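Local coordinates for Ice-binding protein (Colwellia, PDB 3WP9) that binds to the surface of ice crystals, inhibits their growth and suppresses ice recrystallization, which may protect membranes from freezing injury, at residues P38-A43 / D59-L64. Sequence-based numbering, arbitrary orientation.
Sequences PITGAA and DSAGPL
The carboxylate of Asp59 lies against Thr40 and Gly41, one oxygen on each. Asp59 OD2 accepts a hydrogen bond from Thr40 OG1 at 2.8 Å through its syn lone pair, while OD1 accepts from Gly41 N at 3.0 Å, on the syn side but 35° out of the carboxylate plane. Ala61 N meets OD1 from above the opposite face, closing an Asx turn; three bonds, two on OD1 and one on OD2, thus hold the carboxylate's rotation. With chi1 at 169° the Thr40 hydroxyl swings away from its backbone N to a place beside the carbonyl carbon, where it donates to Asp59 while accepting from Ala42 N in a nearly straight bond (173°), an ST turn that opens the 3-10 segment 41-43. Replacing Asp59 with an alanine removes both oxygens and would probably leave Thr40 OG1, Gly41 N and Ala61 N without their shared acceptor and the two turns free to shift apart. The two backbones come nearest at Gly41 and Gly62: Gly62 CA lies 3.2 Å from Gly41 O in a CA-H...O contact, and a side chain on Gly41 would run into Asp59 OD1 and Gly62 N. Ala61 CB flanks Thr40 OG1 at 3.5 Å. Thr40 probably also takes part in binding ice, as in related proteins. Within the right-handed beta-helix, the contact joins two successive loops, one between strands 33-36 and 55-57, the other between 55-57 and 67-69, near one end of the long parallel sheet.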
loop_
_atom_site.group_PDB
_atom_site.type_symbol
_atom_site.label_atom_id
_atom_site.label_comp_id
_atom_site.label_asym_id
_atom_site.label_seq_id
_atom_site.Cartn_x
_atom_site.Cartn_y
_atom_site.Cartn_z
ATOM N N PRO A 38 2.422 9.519 -14.676
ATOM C CA PRO A 38 2.049 10.306 -15.896
ATOM C C PRO A 38 1.718 9.442 -17.122
ATOM O O PRO A 38 1.389 9.962 -18.199
ATOM C CB PRO A 38 3.313 11.127 -16.137
ATOM C CG PRO A 38 4.394 10.214 -15.711
ATOM C CD PRO A 38 3.864 9.504 -14.469
ATOM N N ILE A 39 1.788 8.125 -16.969
ATOM C CA ILE A 39 1.532 7.269 -18.094
ATOM C C ILE A 39 0.080 7.371 -18.567
ATOM O O ILE A 39 -0.885 7.599 -17.763
ATOM C CB ILE A 39 1.921 5.812 -17.709
ATOM C CG1 ILE A 39 2.194 4.954 -18.956
ATOM C CG2 ILE A 39 0.848 5.195 -16.805
ATOM C CD1 ILE A 39 3.347 4.030 -18.726
ATOM N N THR A 40 -0.093 7.191 -19.881
ATOM C CA THR A 40 -1.417 7.176 -20.503
ATOM C C THR A 40 -2.398 6.223 -19.782
ATOM O O THR A 40 -1.982 5.159 -19.262
ATOM C CB THR A 40 -1.338 6.743 -22.024
ATOM O OG1 THR A 40 -2.656 6.491 -22.524
ATOM C CG2 THR A 40 -0.552 5.438 -22.141
ATOM N N GLY A 41 -3.667 6.619 -19.708
ATOM C CA GLY A 41 -4.783 5.781 -19.243
ATOM C C GLY A 41 -4.891 4.410 -19.921
ATOM O O GLY A 41 -5.539 3.499 -19.413
ATOM N N ALA A 42 -4.243 4.258 -21.069
ATOM C CA ALA A 42 -4.234 2.963 -21.737
ATOM C C ALA A 42 -3.544 1.893 -20.876
ATOM O O ALA A 42 -3.823 0.701 -21.077
ATOM C CB ALA A 42 -3.595 3.062 -23.149
ATOM N N ALA A 43 -2.670 2.311 -19.970
ATOM C CA ALA A 43 -1.879 1.402 -19.070
ATOM C C ALA A 43 -2.708 1.097 -17.787
ATOM O O ALA A 43 -2.236 0.351 -16.940
ATOM C CB ALA A 43 -0.554 2.050 -18.762
ATOM N N ASP A 59 -5.518 11.144 -19.562
ATOM C CA ASP A 59 -5.956 11.434 -20.922
ATOM C C ASP A 59 -7.263 10.718 -21.108
ATOM O O ASP A 59 -7.943 10.370 -20.100
ATOM C CB ASP A 59 -4.856 11.026 -21.939
ATOM C CG ASP A 59 -4.476 9.548 -21.855
ATOM O OD1 ASP A 59 -5.197 8.743 -21.242
ATOM O OD2 ASP A 59 -3.427 9.180 -22.436
ATOM N N SER A 60 -7.707 10.533 -22.341
ATOM C CA SER A 60 -9.020 9.945 -22.466
ATOM C C SER A 60 -8.868 8.502 -22.985
ATOM O O SER A 60 -9.854 7.923 -23.481
ATOM C CB SER A 60 -9.860 10.800 -23.393
ATOM O OG SER A 60 -9.156 10.861 -24.635
ATOM N N ALA A 61 -7.667 7.937 -22.819
ATOM C CA ALA A 61 -7.330 6.586 -23.317
ATOM C C ALA A 61 -7.598 5.414 -22.323
ATOM O O ALA A 61 -7.318 4.239 -22.617
ATOM C CB ALA A 61 -5.880 6.552 -23.803
ATOM N N GLY A 62 -8.137 5.739 -21.159
ATOM C CA GLY A 62 -8.405 4.761 -20.137
ATOM C C GLY A 62 -9.720 4.022 -20.309
ATOM O O GLY A 62 -10.446 4.190 -21.306
ATOM N N PRO A 63 -10.076 3.184 -19.317
ATOM C CA PRO A 63 -11.256 2.313 -19.368
ATOM C C PRO A 63 -12.542 3.104 -19.594
ATOM O O PRO A 63 -12.771 4.137 -18.957
ATOM C CB PRO A 63 -11.256 1.635 -17.990
ATOM C CG PRO A 63 -9.798 1.559 -17.683
ATOM C CD PRO A 63 -9.173 2.839 -18.184
ATOM N N LEU A 64 -13.387 2.570 -20.450
ATOM C CA LEU A 64 -14.674 3.161 -20.728
ATOM C C LEU A 64 -15.712 2.288 -20.063
ATOM O O LEU A 64 -15.585 1.053 -20.064
ATOM C CB LEU A 64 -14.877 3.193 -22.246
ATOM C CG LEU A 64 -13.757 3.894 -23.035
ATOM C CD1 LEU A 64 -13.792 3.687 -24.552
ATOM C CD2 LEU A 64 -13.751 5.383 -22.704
#